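Local coordinates for protein signal recognition particle subunit SRP68 (PDB 4P3G) that probably binds 7S RNA through this RNA-binding domain, as part of the signal recognition particle that targets secretory and membrane proteins to the endoplasmic reticulum, at residues A144-F155 / C163-Y174. Sequence-based numbering, arbitrary orientation.
Sequences AYAALLRGAALF and CLKSYAICRIIY. With PO4 (phosphate ion), chain E.
Ala144 lays its methyl over one face of the Tyr174 ring, a CH-pi contact with CB 3.5 Å from the ring centroid. Tyr174 holds CG anti to its carbonyl carbon (chi1 -83°), which brings the ring beneath that methyl. Ile173 CG2 meets Ala144 CB from another side, at 3.8 Å. Replacing Tyr174 with an alanine would probably leave the Ala144 methyl without its aromatic floor.

Tyr167 repeats the pattern further along. Its ring fits as a knob among Leu148, Gly151, Ala152 and Phe155, with Gly151 CA over one face, 3.9 Å from the centroid. Cys163 packs its CB 3.5 Å from Leu154 CB, and its SG lies at the edge of the Phe155 ring. Ser166 is a second knob, near Gly151.

No hydrogen bond crosses. This is a helical hairpin, nearly antiparallel at 153°, with axes 7.8 Å apart, kept close by alanine and glycine. The end of the Arg150 chain leads away, to a salt bridge with Glu121 and hydrogen bonds to a phosphate probably from the crystallisation liquor. Helices 71-93 and 103-128 pack against helix 136-156, while helix 186-205 covers Tyr167, Cys170 and Tyr174.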
loop_
_atom_site.group_PDB
_atom_site.type_symbol
_atom_site.label_atom_id
_atom_site.label_comp_id
_atom_site.label_asym_id
_atom_site.label_seq_id
_atom_site.Cartn_x
_atom_site.Cartn_y
_atom_site.Cartn_z
ATOM N N ALA A 144 -14.940 4.763 19.005
ATOM C CA ALA A 144 -14.182 5.492 17.986
ATOM C C ALA A 144 -13.658 6.805 18.598
ATOM O O ALA A 144 -12.452 7.097 18.538
ATOM C CB ALA A 144 -15.045 5.774 16.741
ATOM N N TYR A 145 -14.553 7.545 19.246
ATOM C CA TYR A 145 -14.183 8.806 19.876
ATOM C C TYR A 145 -13.058 8.599 20.890
ATOM O O TYR A 145 -12.124 9.408 20.977
ATOM C CB TYR A 145 -15.383 9.439 20.569
ATOM C CG TYR A 145 -15.069 10.723 21.305
ATOM C CD1 TYR A 145 -14.606 11.855 20.631
ATOM C CD2 TYR A 145 -15.214 10.794 22.683
ATOM C CE1 TYR A 145 -14.319 13.020 21.316
ATOM C CE2 TYR A 145 -14.929 11.947 23.373
ATOM C CZ TYR A 145 -14.483 13.058 22.694
ATOM O OH TYR A 145 -14.206 14.202 23.407
ATOM N N ALA A 146 -13.151 7.530 21.672
ATOM C CA ALA A 146 -12.100 7.248 22.628
ATOM C C ALA A 146 -10.798 6.925 21.887
ATOM O O ALA A 146 -9.697 7.209 22.372
ATOM C CB ALA A 146 -12.508 6.134 23.548
ATOM N N ALA A 147 -10.915 6.284 20.725
ATOM C CA ALA A 147 -9.727 5.896 19.980
ATOM C C ALA A 147 -9.118 7.125 19.380
ATOM O O ALA A 147 -7.903 7.244 19.302
ATOM C CB ALA A 147 -10.071 4.886 18.904
ATOM N N LEU A 148 -9.986 8.070 19.037
ATOM C CA LEU A 148 -9.603 9.327 18.411
ATOM C C LEU A 148 -8.770 10.178 19.371
ATOM O O LEU A 148 -7.724 10.747 18.999
ATOM C CB LEU A 148 -10.856 10.104 18.010
ATOM C CG LEU A 148 -10.687 11.473 17.334
ATOM C CD1 LEU A 148 -10.278 11.268 15.890
ATOM C CD2 LEU A 148 -11.934 12.392 17.441
ATOM N N LEU A 149 -9.253 10.300 20.601
ATOM C CA LEU A 149 -8.532 11.106 21.561
ATOM C C LEU A 149 -7.231 10.403 21.926
ATOM O O LEU A 149 -6.196 11.049 22.073
ATOM C CB LEU A 149 -9.373 11.374 22.814
ATOM C CG LEU A 149 -10.527 12.349 22.641
ATOM C CD1 LEU A 149 -11.072 12.789 23.992
ATOM C CD2 LEU A 149 -10.119 13.515 21.789
ATOM N N ARG A 150 -7.281 9.079 22.080
ATOM C CA ARG A 150 -6.084 8.335 22.462
ATOM C C ARG A 150 -5.044 8.442 21.341
ATOM O O ARG A 150 -3.841 8.475 21.595
ATOM C CB ARG A 150 -6.411 6.884 22.780
ATOM C CG ARG A 150 -5.197 6.024 23.065
ATOM C CD ARG A 150 -4.457 6.515 24.239
ATOM N NE ARG A 150 -5.265 6.417 25.448
ATOM C CZ ARG A 150 -4.895 6.922 26.624
ATOM N NH1 ARG A 150 -3.725 7.546 26.726
ATOM N NH2 ARG A 150 -5.681 6.797 27.694
ATOM N N GLY A 151 -5.520 8.479 20.099
ATOM C CA GLY A 151 -4.642 8.696 18.966
ATOM C C GLY A 151 -3.944 10.052 19.014
ATOM O O GLY A 151 -2.739 10.142 18.765
ATOM N N ALA A 152 -4.694 11.101 19.337
ATOM C CA ALA A 152 -4.153 12.450 19.444
ATOM C C ALA A 152 -3.075 12.514 20.519
ATOM O O ALA A 152 -2.025 13.136 20.347
ATOM C CB ALA A 152 -5.256 13.424 19.759
ATOM N N ALA A 153 -3.337 11.862 21.640
ATOM C CA ALA A 153 -2.392 11.912 22.727
ATOM C C ALA A 153 -1.047 11.304 22.323
ATOM O O ALA A 153 -0.016 11.950 22.492
ATOM C CB ALA A 153 -2.966 11.228 23.953
ATOM N N LEU A 154 -1.051 10.098 21.751
ATOM C CA LEU A 154 0.207 9.425 21.390
ATOM C C LEU A 154 0.903 10.115 20.215
ATOM O O LEU A 154 2.138 10.141 20.119
ATOM C CB LEU A 154 -0.037 7.960 21.074
ATOM C CG LEU A 154 -0.540 7.092 22.228
ATOM C CD1 LEU A 154 -1.219 5.843 21.665
ATOM C CD2 LEU A 154 0.598 6.747 23.192
ATOM N N PHE A 155 0.107 10.690 19.332
ATOM C CA PHE A 155 0.658 11.473 18.234
ATOM C C PHE A 155 1.471 12.688 18.764
ATOM O O PHE A 155 2.548 12.994 18.240
ATOM C CB PHE A 155 -0.484 11.934 17.344
ATOM C CG PHE A 155 -0.058 12.710 16.155
ATOM C CD1 PHE A 155 0.151 14.090 16.259
ATOM C CD2 PHE A 155 0.079 12.098 14.913
ATOM C CE1 PHE A 155 0.538 14.846 15.150
ATOM C CE2 PHE A 155 0.458 12.839 13.783
ATOM C CZ PHE A 155 0.691 14.216 13.904
ATOM N N CYS A 163 0.246 5.196 18.340
ATOM C CA CYS A 163 -0.744 6.159 17.889
ATOM C C CYS A 163 -1.489 5.607 16.670
ATOM O O CYS A 163 -2.692 5.857 16.472
ATOM C CB CYS A 163 -0.054 7.502 17.602
ATOM S SG CYS A 163 -0.386 8.270 16.001
ATOM N N LEU A 164 -0.745 4.883 15.834
ATOM C CA LEU A 164 -1.305 4.276 14.643
ATOM C C LEU A 164 -2.283 3.197 15.037
ATOM O O LEU A 164 -3.292 3.011 14.361
ATOM C CB LEU A 164 -0.219 3.736 13.734
ATOM C CG LEU A 164 0.457 4.861 12.988
ATOM C CD1 LEU A 164 1.586 4.316 12.131
ATOM C CD2 LEU A 164 -0.567 5.543 12.141
ATOM N N LYS A 165 -1.992 2.495 16.133
ATOM C CA LYS A 165 -2.929 1.478 16.626
ATOM C C LYS A 165 -4.257 2.120 16.991
ATOM O O LYS A 165 -5.302 1.584 16.638
ATOM C CB LYS A 165 -2.394 0.701 17.833
ATOM C CG LYS A 165 -0.996 0.213 17.671
ATOM C CD LYS A 165 -0.710 -0.926 18.629
ATOM C CE LYS A 165 -0.577 -0.443 20.048
ATOM N NZ LYS A 165 0.158 -1.448 20.859
ATOM N N SER A 166 -4.229 3.255 17.693
ATOM C CA SER A 166 -5.491 3.903 18.069
ATOM C C SER A 166 -6.258 4.411 16.878
ATOM O O SER A 166 -7.456 4.167 16.749
ATOM C CB SER A 166 -5.276 5.066 19.024
ATOM O OG SER A 166 -4.940 4.588 20.297
ATOM N N TYR A 167 -5.554 5.106 15.995
ATOM C CA TYR A 167 -6.192 5.714 14.841
ATOM C C TYR A 167 -6.775 4.675 13.893
ATOM O O TYR A 167 -7.794 4.924 13.225
ATOM C CB TYR A 167 -5.183 6.599 14.111
ATOM C CG TYR A 167 -5.049 7.993 14.656
ATOM C CD1 TYR A 167 -6.166 8.772 14.910
ATOM C CD2 TYR A 167 -3.801 8.523 14.942
ATOM C CE1 TYR A 167 -6.052 10.052 15.398
ATOM C CE2 TYR A 167 -3.667 9.815 15.446
ATOM C CZ TYR A 167 -4.797 10.577 15.671
ATOM O OH TYR A 167 -4.670 11.861 16.179
ATOM N N ALA A 168 -6.134 3.509 13.834
ATOM C CA ALA A 168 -6.640 2.443 12.991
ATOM C C ALA A 168 -7.998 2.017 13.520
ATOM O O ALA A 168 -8.950 1.898 12.739
ATOM C CB ALA A 168 -5.678 1.271 12.952
ATOM N N ILE A 169 -8.111 1.844 14.844
ATOM C CA ILE A 169 -9.394 1.451 15.408
ATOM C C ILE A 169 -10.466 2.489 15.026
ATOM O O ILE A 169 -11.504 2.132 14.476
ATOM C CB ILE A 169 -9.392 1.339 16.941
ATOM C CG1 ILE A 169 -8.349 0.364 17.474
ATOM C CG2 ILE A 169 -10.791 1.071 17.453
ATOM C CD1 ILE A 169 -8.525 -0.964 16.990
ATOM N N CYS A 170 -10.230 3.777 15.282
ATOM C CA CYS A 170 -11.321 4.720 15.041
ATOM C C CYS A 170 -11.633 4.945 13.564
ATOM O O CYS A 170 -12.792 5.152 13.188
ATOM C CB CYS A 170 -11.136 6.073 15.748
ATOM S SG CYS A 170 -9.968 7.209 15.065
ATOM N N ARG A 171 -10.614 4.892 12.727
ATOM C CA ARG A 171 -10.851 5.033 11.311
ATOM C C ARG A 171 -11.736 3.912 10.769
ATOM O O ARG A 171 -12.651 4.148 9.960
ATOM C CB ARG A 171 -9.539 5.021 10.544
ATOM C CG ARG A 171 -9.769 5.003 9.050
ATOM C CD ARG A 171 -8.512 5.304 8.359
ATOM N NE ARG A 171 -8.758 5.909 7.069
ATOM C CZ ARG A 171 -8.765 5.235 5.930
ATOM N NH1 ARG A 171 -8.573 3.924 5.942
ATOM N NH2 ARG A 171 -8.978 5.872 4.794
ATOM N N ILE A 172 -11.475 2.691 11.234
ATOM C CA ILE A 172 -12.239 1.553 10.749
ATOM C C ILE A 172 -13.700 1.718 11.144
ATOM O O ILE A 172 -14.585 1.650 10.299
ATOM C CB ILE A 172 -11.647 0.243 11.280
ATOM C CG1 ILE A 172 -10.305 -0.025 10.580
ATOM C CG2 ILE A 172 -12.598 -0.874 11.038
ATOM C CD1 ILE A 172 -9.488 -1.111 11.220
ATOM N N ILE A 173 -13.932 2.012 12.422
ATOM C CA ILE A 173 -15.269 2.225 12.941
ATOM C C ILE A 173 -15.935 3.424 12.279
ATOM O O ILE A 173 -17.083 3.334 11.835
ATOM C CB ILE A 173 -15.228 2.417 14.452
ATOM C CG1 ILE A 173 -14.676 1.145 15.110
ATOM C CG2 ILE A 173 -16.616 2.773 15.010
ATOM C CD1 ILE A 173 -14.748 1.158 16.613
ATOM N N TYR A 174 -15.213 4.540 12.171
ATOM C CA TYR A 174 -15.794 5.736 11.557
ATOM C C TYR A 174 -16.134 5.554 10.089
ATOM O O TYR A 174 -17.161 6.035 9.608
ATOM C CB TYR A 174 -14.888 6.927 11.721
ATOM C CG TYR A 174 -15.007 7.629 13.039
ATOM C CD1 TYR A 174 -16.248 7.877 13.631
ATOM C CD2 TYR A 174 -13.866 8.029 13.703
ATOM C CE1 TYR A 174 -16.320 8.527 14.833
ATOM C CE2 TYR A 174 -13.927 8.664 14.880
ATOM C CZ TYR A 174 -15.144 8.924 15.452
ATOM O OH TYR A 174 -15.120 9.565 16.667
HETATM P P PO4 E . -3.068 7.075 30.219
HETATM O O1 PO4 E . -3.536 8.438 29.775
HETATM O O2 PO4 E . -3.990 6.012 29.657
HETATM O O3 PO4 E . -3.075 6.989 31.728
HETATM O O4 PO4 E . -1.650 6.851 29.743
#